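Local atomic coordinates of capsid protein VP1 (Human polyomavirus 12, PDB entry 6Y5Z), a protein that probably forms the outer shell of the virus as pentamers, 72 of which would make up an icosahedral T=7 capsid. Residues N27-V32 and T38-S43; Q61-S66 and Q257-L262. All coordinates share one frame; numbering follows the deposited sequence.

Strand 9-26 runs into a long loop that reaches strand 66-71, and three of the four segments belong to it. Contact 1 closes first: the chain turns back after 27-32 and returns through 38-43, a small local loop. Contact 2 closes a far longer excursion of about 190 residues, holding most of the strands, when 61-66 packs against 257-262, the start of the last strand, 257-276. The two contacts follow in series and neither encloses the other. They touch nevertheless, their centres about 6 Å apart: Arg29 O with Tyr64 N and Asn27 O with Ser66 OG are probable hydrogen bonds, and Phe42 CB packs on Phe259 O. Together they fasten the long loop to the antiparallel sheet.

Contact 1 of 2, residues N27-V32 and T38-S43; sequences NPRMGV and TWYGFS
Tyr40 and Arg29 form the polar end. Arg29 NH1 donates to Tyr40 OH at 3.0 Å, the hydroxyl lying at the guanidinium edge and close to its plane. Arg29 NH1 also reaches Pro28 O at 3.1 Å, from above the carbonyl plane, while NE pairs with Asp179. A long, many-donor arginine suits this place, serving three acceptors. Tyr40 reaches there because its ring swings out opposite the backbone N (chi1 -173°), past Pro28, and Tyr40 OH meets Asn27 CB at 3.4 Å. The amide of Asn27 turns to Leu168 of a second subunit.

At the other end Val32 N donates to Phe42 O at 3.0 Å, and a water gathers Pro28 O, Met30 N, Val32 O and, weakly, Gly41 N, joining both segments.

Van der Waals packing, largely of side chains on backbone, fills in between. Val32, branched at CB, sets CG1 against the Trp39 carbonyl group and CG2 4.1 Å from Trp39 CB. Met30 CB lies 3.4 Å from Phe42 C, and its flexible chain bends away toward Cys243 and Val245 of strand 237-250. Gly31 and Gly41 both have positive phi (128° and 93°), where a CB would collide with the preceding carbonyl O; at Gly31 it would also press on Ser43 CA.

Gly41 occupies the third position of a type II beta turn, Trp39 to Phe42, closed by Phe42 N to Trp39 O at 3.1 Å. Packed on 27-32, the earlier part of the same loop, this turn forms part of the VP1 pentamer interface: Tyr40 O and Thr38 O accept from Gln166 of a second subunit.

Contact 2 of 2, residues Q61-S66 and Q257-L262; sequences QMPYYS and QRFRGL
With chi1 at -70°, Phe259 CG stands anti to its carbonyl carbon and beside its backbone N, which carries the ring off strand 257-276 toward the loop 61-66; chi2 of 85° then turns its face to Pro63. The CD of Pro63 sits almost directly over the ring centre, 3.6 Å from the centroid of the Phe259 ring and 7° off the normal, a CH-pi contact. Pro63 CG, 3.9 Å from Phe259 CE2, rests above another part of that face. Proline suits the spot: its rigid ring presents methylene groups, and CD, bonded to the amide nitrogen, has slightly polarised hydrogens.

Gln61 meets the same ring through its backbone, its O approaching Phe259 CE1 obliquely at 3.6 Å, whereas its side-chain amide turns to Thr47. Phe259 is flanked further by Trp248, edge-to-face, by Val245, and by Val105 of a third subunit.

No hydrogen bond crosses between 61-66 and 257-262. Polar bonds to this strand come instead from 38-43, where Ser43 OG takes Phe259 N and Gly41 O takes Arg260 NH1. What 61-66 itself adds therefore rests on dispersion and the weak pull of a CH donor on the pi cloud, a fit of buried shapes.

Contact 1 of 2, residues N27-V32 and T38-S43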
# COMPACT_ATOMS: atom_id res chain seq x y z
N ASN D 27 -12.49 7.06 25.51
CA ASN D 27 -12.26 8.41 24.95
C ASN D 27 -10.76 8.67 24.91
O ASN D 27 -9.99 8.20 25.76
CB ASN D 27 -13.01 9.48 25.74
CG ASN D 27 -14.47 9.51 25.34
OD1 ASN D 27 -14.77 9.41 24.15
ND2 ASN D 27 -15.35 9.57 26.32
N PRO D 28 -10.33 9.43 23.89
CA PRO D 28 -8.92 9.76 23.74
C PRO D 28 -8.46 10.72 24.84
O PRO D 28 -9.26 11.48 25.40
CB PRO D 28 -8.86 10.40 22.35
CG PRO D 28 -10.20 11.00 22.17
CD PRO D 28 -11.17 10.10 22.89
N ARG D 29 -7.18 10.60 25.18
CA ARG D 29 -6.50 11.45 26.19
C ARG D 29 -5.37 12.18 25.47
O ARG D 29 -4.23 11.74 25.58
CB ARG D 29 -6.07 10.58 27.37
CG ARG D 29 -7.22 9.82 28.01
CD ARG D 29 -8.15 10.77 28.74
NE ARG D 29 -9.32 10.13 29.30
CZ ARG D 29 -10.59 10.38 28.99
NH1 ARG D 29 -10.92 11.18 27.98
NH2 ARG D 29 -11.54 9.72 29.63
N MET D 30 -5.68 13.25 24.76
CA MET D 30 -4.72 13.94 23.88
C MET D 30 -4.00 15.08 24.61
O MET D 30 -3.20 15.73 23.99
CB MET D 30 -5.45 14.49 22.67
CG MET D 30 -5.97 13.38 21.76
SD MET D 30 -4.63 12.42 20.95
CE MET D 30 -4.64 10.91 21.90
N GLY D 31 -4.30 15.29 25.89
CA GLY D 31 -3.73 16.39 26.69
C GLY D 31 -4.82 17.19 27.36
O GLY D 31 -4.76 17.40 28.59
N VAL D 32 -5.80 17.64 26.58
CA VAL D 32 -7.07 18.19 27.14
C VAL D 32 -7.92 16.96 27.46
O VAL D 32 -8.62 16.45 26.57
CB VAL D 32 -7.75 19.23 26.25
CG1 VAL D 32 -8.99 19.79 26.92
CG2 VAL D 32 -6.79 20.37 25.91
N THR D 38 -13.49 23.00 26.28
CA THR D 38 -13.91 23.29 24.89
C THR D 38 -12.98 22.58 23.89
O THR D 38 -13.41 22.42 22.73
CB THR D 38 -13.99 24.80 24.67
OG1 THR D 38 -14.71 25.11 23.48
CG2 THR D 38 -12.62 25.44 24.65
N TRP D 39 -11.75 22.23 24.26
CA TRP D 39 -10.79 21.54 23.36
C TRP D 39 -10.65 20.06 23.72
O TRP D 39 -9.64 19.45 23.34
CB TRP D 39 -9.44 22.27 23.36
CG TRP D 39 -9.50 23.52 22.54
CD1 TRP D 39 -9.59 24.81 23.00
CD2 TRP D 39 -9.51 23.60 21.11
NE1 TRP D 39 -9.67 25.67 21.95
CE2 TRP D 39 -9.61 24.97 20.78
CE3 TRP D 39 -9.41 22.66 20.09
CZ2 TRP D 39 -9.62 25.41 19.46
CZ3 TRP D 39 -9.45 23.10 18.79
CH2 TRP D 39 -9.53 24.46 18.47
N TYR D 40 -11.64 19.45 24.38
CA TYR D 40 -11.63 18.00 24.69
C TYR D 40 -11.43 17.17 23.41
O TYR D 40 -12.06 17.51 22.38
CB TYR D 40 -12.96 17.60 25.31
CG TYR D 40 -13.08 16.19 25.83
CD1 TYR D 40 -12.10 15.62 26.62
CD2 TYR D 40 -14.25 15.48 25.62
CE1 TYR D 40 -12.24 14.35 27.16
CE2 TYR D 40 -14.41 14.21 26.15
CZ TYR D 40 -13.41 13.64 26.92
OH TYR D 40 -13.61 12.39 27.46
N GLY D 41 -10.53 16.19 23.46
CA GLY D 41 -10.19 15.37 22.28
C GLY D 41 -9.01 15.90 21.51
O GLY D 41 -8.65 15.31 20.47
N PHE D 42 -8.43 16.99 21.98
CA PHE D 42 -7.23 17.64 21.41
C PHE D 42 -6.20 17.85 22.52
O PHE D 42 -6.50 17.72 23.70
CB PHE D 42 -7.56 19.00 20.79
CG PHE D 42 -8.55 19.02 19.65
CD1 PHE D 42 -9.92 18.86 19.86
CD2 PHE D 42 -8.13 19.29 18.35
CE1 PHE D 42 -10.81 18.94 18.80
CE2 PHE D 42 -9.03 19.38 17.30
CZ PHE D 42 -10.37 19.22 17.52
N SER D 43 -4.98 18.15 22.12
CA SER D 43 -3.96 18.69 23.05
C SER D 43 -4.14 20.20 23.15
O SER D 43 -4.77 20.85 22.26
CB SER D 43 -2.53 18.32 22.61
OG SER D 43 -2.12 19.14 21.52
O HOH W 1 -8.45 14.30 24.91

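Contact 2 of 2, residues Q61-S66 and Q257-L262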
# COMPACT_ATOMS: atom_id res chain seq x y z
N GLN D 61 -0.00 19.25 26.64
CA GLN D 61 0.53 19.38 25.25
C GLN D 61 0.94 18.02 24.69
O GLN D 61 1.45 18.02 23.54
CB GLN D 61 1.68 20.40 25.22
CG GLN D 61 1.16 21.82 25.39
CD GLN D 61 2.24 22.88 25.43
OE1 GLN D 61 3.30 22.71 24.85
NE2 GLN D 61 1.94 23.98 26.12
N MET D 62 0.76 16.91 25.42
CA MET D 62 1.23 15.56 25.01
C MET D 62 0.07 14.57 25.04
O MET D 62 -0.78 14.63 25.93
CB MET D 62 2.30 15.02 25.96
CG MET D 62 3.57 15.83 25.96
SD MET D 62 4.77 15.21 27.14
CE MET D 62 4.08 15.81 28.68
N PRO D 63 -0.01 13.64 24.07
CA PRO D 63 -0.98 12.56 24.15
C PRO D 63 -0.57 11.42 25.08
O PRO D 63 0.61 11.18 25.29
CB PRO D 63 -1.07 12.05 22.69
CG PRO D 63 0.30 12.39 22.13
CD PRO D 63 0.65 13.72 22.76
N TYR D 64 -1.59 10.76 25.61
CA TYR D 64 -1.46 9.70 26.64
C TYR D 64 -2.15 8.43 26.15
O TYR D 64 -3.06 8.50 25.32
CB TYR D 64 -2.11 10.13 27.96
CG TYR D 64 -1.48 11.36 28.55
CD1 TYR D 64 -0.38 11.24 29.38
CD2 TYR D 64 -1.90 12.62 28.21
CE1 TYR D 64 0.25 12.35 29.89
CE2 TYR D 64 -1.28 13.75 28.71
CZ TYR D 64 -0.17 13.61 29.53
OH TYR D 64 0.52 14.69 30.00
N TYR D 65 -1.80 7.31 26.76
CA TYR D 65 -2.58 6.06 26.63
C TYR D 65 -3.91 6.23 27.36
O TYR D 65 -3.95 6.80 28.45
CB TYR D 65 -1.80 4.86 27.16
CG TYR D 65 -0.65 4.45 26.28
CD1 TYR D 65 -0.87 3.77 25.09
CD2 TYR D 65 0.66 4.76 26.60
CE1 TYR D 65 0.17 3.44 24.24
CE2 TYR D 65 1.71 4.42 25.77
CZ TYR D 65 1.47 3.74 24.59
OH TYR D 65 2.51 3.38 23.78
N SER D 66 -4.98 5.73 26.74
CA SER D 66 -6.29 5.47 27.39
C SER D 66 -6.28 4.05 27.96
O SER D 66 -5.68 3.13 27.35
CB SER D 66 -7.39 5.64 26.38
OG SER D 66 -7.43 6.98 25.92
N GLN D 257 -0.24 24.32 16.64
CA GLN D 257 -0.89 23.04 16.30
C GLN D 257 -1.29 22.31 17.57
O GLN D 257 -0.69 22.51 18.66
CB GLN D 257 0.03 22.20 15.42
CG GLN D 257 0.30 22.87 14.10
CD GLN D 257 1.14 22.00 13.20
OE1 GLN D 257 2.37 21.98 13.31
NE2 GLN D 257 0.48 21.26 12.32
N ARG D 258 -2.33 21.50 17.44
CA ARG D 258 -2.85 20.65 18.53
C ARG D 258 -2.93 19.21 18.04
O ARG D 258 -3.43 19.03 16.94
CB ARG D 258 -4.27 21.06 18.90
CG ARG D 258 -4.38 22.46 19.47
CD ARG D 258 -5.82 22.81 19.76
NE ARG D 258 -6.03 24.14 20.32
CZ ARG D 258 -6.18 24.40 21.62
NH1 ARG D 258 -6.43 25.63 22.02
NH2 ARG D 258 -6.14 23.44 22.53
N PHE D 259 -2.54 18.24 18.84
CA PHE D 259 -2.85 16.83 18.53
C PHE D 259 -4.37 16.68 18.47
O PHE D 259 -5.10 17.31 19.28
CB PHE D 259 -2.28 15.88 19.58
CG PHE D 259 -0.78 15.72 19.59
CD1 PHE D 259 0.02 16.61 20.28
CD2 PHE D 259 -0.17 14.66 18.93
CE1 PHE D 259 1.40 16.45 20.29
CE2 PHE D 259 1.20 14.47 19.00
CZ PHE D 259 1.97 15.38 19.67
N ARG D 260 -4.85 15.83 17.57
CA ARG D 260 -6.27 15.39 17.53
C ARG D 260 -6.31 13.87 17.65
O ARG D 260 -5.63 13.19 16.83
CB ARG D 260 -6.94 15.88 16.24
CG ARG D 260 -8.35 15.35 15.99
CD ARG D 260 -9.31 15.65 17.12
NE ARG D 260 -10.71 15.52 16.74
CZ ARG D 260 -11.70 15.29 17.59
NH1 ARG D 260 -11.48 15.11 18.89
NH2 ARG D 260 -12.95 15.26 17.14
N GLY D 261 -7.13 13.37 18.57
CA GLY D 261 -7.36 11.93 18.77
C GLY D 261 -8.83 11.59 18.60
O GLY D 261 -9.68 12.49 18.60
N LEU D 262 -9.14 10.30 18.45
CA LEU D 262 -10.54 9.84 18.27
C LEU D 262 -10.79 8.71 19.25
O LEU D 262 -9.88 7.97 19.65
CB LEU D 262 -10.78 9.39 16.82
CG LEU D 262 -10.87 10.51 15.78
CD1 LEU D 262 -11.01 9.93 14.38
CD2 LEU D 262 -12.03 11.45 16.09